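Local coordinates for lipoprotein (PDB 3O0Y), which is a putative lipoprotein of unknown function, from a family grouped with the metallopeptidase-like clan and possibly lipid-binding, at residues A32-Q37 with S87-G92; Q40-Q45 with A81-I86. All blocks are in the same frame, centred on the assembly; numbering follows the deposited sequence.

Contact 1: residues A32-Q37 with S87-G92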
ATOM      1  N   ALA A  32      -7.968  23.036  14.414  1.00 11.73           N
ATOM      2  CA  ALA A  32      -6.811  23.145  13.543  1.00 11.32           C
ATOM      3  C   ALA A  32      -5.544  22.834  14.328  1.00 11.58           C
ATOM      4  O   ALA A  32      -4.637  22.208  13.800  1.00 11.50           O
ATOM      5  CB  ALA A  32      -6.732  24.541  12.916  1.00 11.96           C
ATOM      6  N   SER A  33      -5.445  23.281  15.574  1.00 10.58           N
ATOM      7  CA  SER A  33      -4.263  22.992  16.379  1.00 12.03           C
ATOM      8  C   SER A  33      -4.109  21.522  16.627  1.00  9.09           C
ATOM      9  O   SER A  33      -2.988  21.008  16.603  1.00 10.47           O
ATOM     10  CB  SER A  33      -4.208  23.735  17.757  1.00 15.46           C
ATOM     11  OG  SER A  33      -4.109  25.138  17.504  1.00 20.72           O
ATOM     12  N   LEU A  34      -5.241  20.863  16.880  1.00  8.14           N
ATOM     13  CA  LEU A  34      -5.210  19.412  17.098  1.00  7.68           C
ATOM     14  C   LEU A  34      -4.760  18.634  15.847  1.00  6.50           C
ATOM     15  O   LEU A  34      -4.030  17.610  15.950  1.00  7.51           O
ATOM     16  CB  LEU A  34      -6.571  18.885  17.566  1.00  7.75           C
ATOM     17  CG  LEU A  34      -6.874  19.299  18.996  1.00  4.76           C
ATOM     18  CD1 LEU A  34      -8.407  19.329  19.287  1.00  6.63           C
ATOM     19  CD2 LEU A  34      -6.096  18.382  20.062  1.00  9.09           C
ATOM     20  N   TYR A  35      -5.212  19.110  14.703  1.00  7.91           N
ATOM     21  CA  TYR A  35      -4.869  18.424  13.442  1.00  7.71           C
ATOM     22  C   TYR A  35      -3.410  18.593  13.129  1.00  7.33           C
ATOM     23  O   TYR A  35      -2.719  17.658  12.685  1.00  7.77           O
ATOM     24  CB  TYR A  35      -5.653  18.976  12.271  1.00  8.69           C
ATOM     25  CG  TYR A  35      -7.205  18.946  12.346  1.00  7.64           C
ATOM     26  CD1 TYR A  35      -7.896  18.106  13.196  1.00  7.39           C
ATOM     27  CD2 TYR A  35      -7.922  19.809  11.577  1.00  6.36           C
ATOM     28  CE1 TYR A  35      -9.256  18.151  13.271  1.00  5.89           C
ATOM     29  CE2 TYR A  35      -9.311  19.839  11.603  1.00  9.62           C
ATOM     30  CZ  TYR A  35      -9.997  18.987  12.434  1.00  7.19           C
ATOM     31  OH  TYR A  35     -11.404  19.016  12.552  1.00  7.42           O
ATOM     32  N   LEU A  36      -2.885  19.778  13.425  1.00  7.72           N
ATOM     33  CA  LEU A  36      -1.450  20.036  13.345  1.00  8.68           C
ATOM     34  C   LEU A  36      -0.635  19.220  14.305  1.00  8.28           C
ATOM     35  O   LEU A  36       0.437  18.655  13.958  1.00  9.44           O
ATOM     36  CB  LEU A  36      -1.182  21.521  13.549  1.00  9.51           C
ATOM     37  CG  LEU A  36       0.277  21.942  13.212  1.00 12.14           C
ATOM     38  CD1 LEU A  36       0.631  21.758  11.666  1.00 14.06           C
ATOM     39  CD2 LEU A  36       0.474  23.429  13.628  1.00 17.67           C
ATOM     40  N   GLN A  37      -1.121  19.132  15.548  1.00  8.95           N
ATOM     41  CA  GLN A  37      -0.435  18.360  16.540  1.00  8.93           C
ATOM     42  C   GLN A  37      -0.336  16.862  16.150  1.00 10.59           C
ATOM     43  O   GLN A  37       0.682  16.208  16.361  1.00  9.82           O
ATOM     44  CB  GLN A  37      -1.141  18.498  17.865  1.00 10.01           C
ATOM     45  CG  GLN A  37      -0.421  17.742  18.978  1.00 12.07           C
ATOM     46  CD  GLN A  37      -1.254  17.683  20.295  1.00 18.92           C
ATOM     47  OE1 GLN A  37      -2.274  18.388  20.450  1.00 19.50           O
ATOM     48  NE2 GLN A  37      -0.854  16.777  21.208  1.00 18.69           N
ATOM     49  N   SER A  87      -7.639  12.142  19.144  1.00  6.49           N
ATOM     50  CA  SER A  87      -8.848  11.666  18.533  1.00  7.94           C
ATOM     51  C   SER A  87     -10.040  11.954  19.421  1.00  7.68           C
ATOM     52  O   SER A  87     -11.041  12.448  18.960  1.00  7.71           O
ATOM     53  CB  SER A  87      -8.734  10.135  18.301  1.00  8.61           C
ATOM     54  OG  SER A  87      -9.873   9.627  17.691  1.00  8.83           O
ATOM     55  N   ASN A  88      -9.930  11.636  20.726  1.00  7.41           N
ATOM     56  CA  ASN A  88     -11.030  11.816  21.623  1.00  8.72           C
ATOM     57  C   ASN A  88     -11.344  13.332  21.834  1.00  9.47           C
ATOM     58  O   ASN A  88     -12.491  13.711  21.946  1.00  9.04           O
ATOM     59  CB  ASN A  88     -10.713  11.085  22.953  1.00  9.80           C
ATOM     60  CG  ASN A  88     -10.969   9.633  22.842  1.00 11.17           C
ATOM     61  OD1 ASN A  88     -11.809   9.216  22.031  1.00 16.58           O
ATOM     62  ND2 ASN A  88     -10.233   8.812  23.645  1.00 16.92           N
ATOM     63  N   THR A  89     -10.348  14.177  21.851  1.00  7.93           N
ATOM     64  CA  THR A  89     -10.554  15.624  22.068  1.00  7.83           C
ATOM     65  C   THR A  89     -11.250  16.177  20.817  1.00  7.76           C
ATOM     66  O   THR A  89     -12.268  16.903  20.930  1.00  8.58           O
ATOM     67  CB  THR A  89      -9.240  16.331  22.301  1.00  8.64           C
ATOM     68  OG1 THR A  89      -8.653  15.786  23.499  1.00  9.57           O
ATOM     69  CG2 THR A  89      -9.467  17.844  22.429  1.00  8.84           C
ATOM     70  N   ILE A  90     -10.743  15.769  19.643  1.00  7.74           N
ATOM     71  CA  ILE A  90     -11.369  16.195  18.350  1.00  7.47           C
ATOM     72  C   ILE A  90     -12.843  15.793  18.361  1.00  7.96           C
ATOM     73  O   ILE A  90     -13.719  16.587  18.059  1.00  9.11           O
ATOM     74  CB  ILE A  90     -10.705  15.528  17.121  1.00  8.10           C
ATOM     75  CG1 ILE A  90      -9.303  16.086  16.935  1.00  8.72           C
ATOM     76  CG2 ILE A  90     -11.522  15.771  15.822  1.00  9.14           C
ATOM     77  CD1 ILE A  90      -8.414  15.403  15.887  1.00  8.33           C
ATOM     78  N   ALA A  91     -13.141  14.559  18.760  1.00  8.56           N
ATOM     79  CA  ALA A  91     -14.494  14.052  18.664  1.00 12.15           C
ATOM     80  C   ALA A  91     -15.507  14.802  19.557  1.00 11.65           C
ATOM     81  O   ALA A  91     -16.684  14.784  19.288  1.00 14.53           O
ATOM     82  CB  ALA A  91     -14.531  12.459  18.964  1.00  8.34           C
ATOM     83  N   GLY A  92     -15.044  15.364  20.653  1.00 11.80           N
ATOM     84  CA  GLY A  92     -15.921  15.997  21.629  1.00 12.64           C
ATOM     85  C   GLY A  92     -16.242  17.451  21.334  1.00 13.63           C
ATOM     86  O   GLY A  92     -17.142  18.011  21.936  1.00 13.93           O
TER
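Leu34 and Tyr35 together receive Ile90, with Thr89 closing over the outer part of Leu34, in the antiparallel packing of two helices of an all-helical region, 27-44 against 73-92. The two segments run antiparallel, their axes 10.3 Å apart at closest and at 159° to each other. Ile90 can be followed outward. Its CB carries two branches, and CG2, anti to the backbone N, turns toward the ring of Tyr35, where Tyr35 CE1 lies 4.2 Å from it. CG1 takes the other branch, anti to the carbonyl carbon (chi1 -70°), and comes to 4.0 Å from Leu34 CB, with Leu34 CD1 almost as near; the two side chains lie alongside each other, running opposite ways. From CG1 the chain runs on to the tip, and there Ile90 CD1 meets the edge of the ring, in its plane, 3.8 Å from Tyr35 CD1, with Tyr35 CE1 scarcely farther. Tyr35 also packs on Gln106 and Met109 of helix 100-117 and on Pro458, so this aromatic sits where several parts of the chain meet. Leu31, one turn earlier than Tyr35, adds another apolar neighbour for Ile90. Thr89 splits its roles. Its OG1 hydrogen-bonds to Ser85 O, back along its own helix, which leaves the methyl to face the partner helix. Thr89 and Leu34 meet roughly at a right angle, nearer the partly exposed border of the seam, and Gln30 flanks the threonine there. Methyl meets methyl at this point, Thr89 CG2 standing 3.6 Å from Leu34 CD1 and 4.2 Å from Leu34 CD2.

Contact 2: residues Q40-Q45 with A81-I86; sequences QSLFKQ and AELLSI
Ser41 and Glu82 join helix 27-44 to helix 73-92: near the end of helix 27-44, Ser41 OG donates to Glu82 OE2 over 2.7 Å. The glutamate is stretched out to make that reach. CG stands anti to the backbone N (chi1 -179°) and the chain stays extended beyond it, so the carboxylate is carried straight across to the other helix. Ser41 answers with a short side chain, its OG anti to its own carbonyl carbon and beside the backbone N. The hydroxyl does not come in along the plane of the carboxylate but from above it, 48° out. Glu82 OE1 lies 3.3 Å from Ser41 OG at an angle too poor for a bond, and the serine CB rests against both carboxylate oxygens. OE2 probably has a second donor in Gln37 NE2, one turn before Ser41, so one oxygen of the acid would be gripped twice by the same helix. Lys44 NZ stands 5.7 Å from Glu82 OE2, without contact, and its positive charge may still favour the ionised acid. With Glu82 cut back to an alanine, Ser41 OG and Gln37 NE2 would probably lose the acceptor they share, and the hydroxyl would be left with its weak bond to Gln37 O. Beside this polar pair, Leu42 and Leu83 meet more loosely through their methyls, Leu42 CD1 to Leu83 CD1 at 4.4 Å. Leu83 leaves its helix obliquely to the partner, and its outer end comes nearer; both leucines lean on Phe116. This is the packing of two antiparallel helices against a third, 100-117, in a helical bundle, with a serine-carboxylate hydrogen bond at one side of the seam.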
ATOM      1  N   GLN A  40       2.340  16.545  13.354  1.00  8.38           N
ATOM      2  CA  GLN A  40       3.723  16.769  13.791  1.00 10.89           C
ATOM      3  C   GLN A  40       4.187  15.643  14.717  1.00 11.47           C
ATOM      4  O   GLN A  40       5.325  15.164  14.608  1.00 11.23           O
ATOM      5  CB  GLN A  40       3.876  18.171  14.401  1.00 10.60           C
ATOM      6  CG  GLN A  40       3.606  19.256  13.354  1.00 12.43           C
ATOM      7  CD  GLN A  40       3.991  20.642  13.760  1.00 16.30           C
ATOM      8  OE1 GLN A  40       3.918  21.008  14.930  1.00 17.10           O
ATOM      9  NE2 GLN A  40       4.336  21.456  12.770  1.00 16.98           N
ATOM     10  N   SER A  41       3.302  15.164  15.542  1.00 12.49           N
ATOM     11  CA  SER A  41       3.657  14.119  16.481  1.00 13.61           C
ATOM     12  C   SER A  41       3.865  12.771  15.773  1.00 12.09           C
ATOM     13  O   SER A  41       4.792  12.028  16.127  1.00 14.53           O
ATOM     14  CB  SER A  41       2.614  13.942  17.553  1.00 15.36           C
ATOM     15  OG  SER A  41       2.715  15.017  18.448  1.00 21.98           O
ATOM     16  N   LEU A  42       2.998  12.450  14.835  1.00  9.70           N
ATOM     17  CA  LEU A  42       3.131  11.183  14.111  1.00  9.79           C
ATOM     18  C   LEU A  42       4.448  11.223  13.351  1.00 12.13           C
ATOM     19  O   LEU A  42       5.242  10.268  13.438  1.00 12.87           O
ATOM     20  CB  LEU A  42       1.972  11.002  13.130  1.00  9.67           C
ATOM     21  CG  LEU A  42       2.003   9.729  12.301  1.00 11.62           C
ATOM     22  CD1 LEU A  42       2.070   8.435  13.152  1.00  9.54           C
ATOM     23  CD2 LEU A  42       0.839   9.762  11.253  1.00 12.51           C
ATOM     24  N   PHE A  43       4.641  12.280  12.565  1.00  9.54           N
ATOM     25  CA  PHE A  43       5.829  12.318  11.717  1.00 12.05           C
ATOM     26  C   PHE A  43       7.174  12.487  12.459  1.00 11.95           C
ATOM     27  O   PHE A  43       8.182  11.982  11.979  1.00 12.02           O
ATOM     28  CB  PHE A  43       5.697  13.343  10.641  1.00 13.01           C
ATOM     29  CG  PHE A  43       4.847  12.902   9.518  1.00 15.82           C
ATOM     30  CD1 PHE A  43       3.612  13.473   9.288  1.00 20.21           C
ATOM     31  CD2 PHE A  43       5.283  11.870   8.687  1.00 17.83           C
ATOM     32  CE1 PHE A  43       2.829  13.044   8.214  1.00 25.01           C
ATOM     33  CE2 PHE A  43       4.563  11.498   7.601  1.00 21.82           C
ATOM     34  CZ  PHE A  43       3.317  12.067   7.362  1.00 26.99           C
ATOM     35  N   LYS A  44       7.193  13.172  13.593  1.00 11.88           N
ATOM     36  CA  LYS A  44       8.412  13.174  14.416  1.00 13.56           C
ATOM     37  C   LYS A  44       8.831  11.774  14.829  1.00 12.51           C
ATOM     38  O   LYS A  44      10.010  11.499  14.982  1.00 13.50           O
ATOM     39  CB  LYS A  44       8.207  13.951  15.727  1.00 16.25           C
ATOM     40  CG  LYS A  44       8.067  15.430  15.683  1.00 26.30           C
ATOM     41  CD  LYS A  44       7.524  15.867  17.150  1.00 32.74           C
ATOM     42  CE  LYS A  44       6.757  17.238  17.195  1.00 39.85           C
ATOM     43  NZ  LYS A  44       5.566  17.338  18.170  1.00 37.37           N
ATOM     44  N   GLN A  45       7.861  10.918  15.087  1.00 11.35           N
ATOM     45  CA  GLN A  45       8.097   9.543  15.500  1.00  8.36           C
ATOM     46  C   GLN A  45       8.174   8.547  14.342  1.00  8.42           C
ATOM     47  O   GLN A  45       8.380   7.344  14.529  1.00  8.40           O
ATOM     48  CB  GLN A  45       7.029   9.148  16.493  1.00  8.60           C
ATOM     49  CG  GLN A  45       7.118  10.029  17.715  1.00 11.63           C
ATOM     50  CD  GLN A  45       6.101   9.731  18.741  1.00 16.74           C
ATOM     51  OE1 GLN A  45       5.162  10.531  18.938  1.00 26.06           O
ATOM     52  NE2 GLN A  45       6.262   8.632  19.432  1.00 17.65           N
ATOM     53  N   ALA A  81      -1.000   6.558  22.694  1.00  7.79           N
ATOM     54  CA  ALA A  81      -1.758   7.307  23.700  1.00  8.71           C
ATOM     55  C   ALA A  81      -1.991   8.746  23.307  1.00  9.79           C
ATOM     56  O   ALA A  81      -3.099   9.232  23.467  1.00 10.57           O
ATOM     57  CB  ALA A  81      -1.067   7.244  25.059  1.00  8.70           C
ATOM     58  N   GLU A  82      -0.977   9.384  22.729  1.00  9.74           N
ATOM     59  CA  GLU A  82      -1.118  10.734  22.232  1.00 10.43           C
ATOM     60  C   GLU A  82      -2.123  10.872  21.108  1.00  9.72           C
ATOM     61  O   GLU A  82      -3.012  11.741  21.138  1.00  9.39           O
ATOM     62  CB  GLU A  82       0.200  11.296  21.750  1.00 12.30           C
ATOM     63  CG  GLU A  82       0.017  12.775  21.235  1.00 16.53           C
ATOM     64  CD  GLU A  82       1.299  13.511  20.938  1.00 22.15           C
ATOM     65  OE1 GLU A  82       2.418  12.903  21.001  1.00 21.80           O
ATOM     66  OE2 GLU A  82       1.166  14.724  20.680  1.00 19.38           O
ATOM     67  N   LEU A  83      -2.029   9.976  20.134  1.00  8.72           N
ATOM     68  CA  LEU A  83      -2.969  10.046  19.025  1.00  7.51           C
ATOM     69  C   LEU A  83      -4.385   9.735  19.503  1.00  8.55           C
ATOM     70  O   LEU A  83      -5.323  10.297  19.021  1.00  7.21           O
ATOM     71  CB  LEU A  83      -2.558   9.096  17.904  1.00  7.60           C
ATOM     72  CG  LEU A  83      -1.258   9.552  17.240  1.00 13.62           C
ATOM     73  CD1 LEU A  83      -0.680   8.309  16.524  1.00 16.78           C
ATOM     74  CD2 LEU A  83      -1.574  10.668  16.285  1.00 12.84           C
ATOM     75  N   LEU A  84      -4.554   8.788  20.393  1.00  8.29           N
ATOM     76  CA  LEU A  84      -5.901   8.450  20.910  1.00  9.31           C
ATOM     77  C   LEU A  84      -6.491   9.661  21.699  1.00  9.92           C
ATOM     78  O   LEU A  84      -7.645  10.022  21.558  1.00  9.78           O
ATOM     79  CB  LEU A  84      -5.803   7.188  21.799  1.00  9.81           C
ATOM     80  CG  LEU A  84      -7.175   6.639  22.180  1.00 11.81           C
ATOM     81  CD1 LEU A  84      -8.010   6.299  20.907  1.00 15.51           C
ATOM     82  CD2 LEU A  84      -7.042   5.390  23.074  1.00 14.38           C
ATOM     83  N   SER A  85      -5.662  10.324  22.483  1.00  9.47           N
ATOM     84  CA  SER A  85      -6.073  11.534  23.216  1.00 11.78           C
ATOM     85  C   SER A  85      -6.518  12.618  22.249  1.00  9.99           C
ATOM     86  O   SER A  85      -7.561  13.202  22.417  1.00 10.44           O
ATOM     87  CB  SER A  85      -4.924  12.071  24.043  1.00 12.97           C
ATOM     88  OG  SER A  85      -4.808  11.131  25.114  1.00 23.77           O
ATOM     89  N   ILE A  86      -5.747  12.787  21.190  1.00  8.37           N
ATOM     90  CA  ILE A  86      -6.108  13.764  20.166  1.00  7.95           C
ATOM     91  C   ILE A  86      -7.454  13.412  19.511  1.00  7.45           C
ATOM     92  O   ILE A  86      -8.308  14.276  19.356  1.00  9.15           O
ATOM     93  CB  ILE A  86      -5.020  13.945  19.111  1.00  9.78           C
ATOM     94  CG1 ILE A  86      -3.796  14.660  19.675  1.00 14.11           C
ATOM     95  CG2 ILE A  86      -5.524  14.726  17.918  1.00 10.55           C
ATOM     96  CD1 ILE A  86      -2.590  14.553  18.761  1.00 10.11           C
TER

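Contacts 1 and 2 are two levels of one seam, since both join helix 27-44 to helix 73-92, and contact 2 is nested along the chain inside the loop closed by contact 1. Their centres lie about 10 Å apart. Contact 1 sits farther from the chain's centre, its own centre about 26 Å away against 21 Å for contact 2, is only partly buried, and is held by apolar packing. Contact 2 is more deeply buried on the whole and adds a polar bond to its leucines, though its glutamate remains partly exposed. Gln37 links the levels, probably hydrogen-bonding to Glu82 and packing on Ile86. Helix 100-117 backs both.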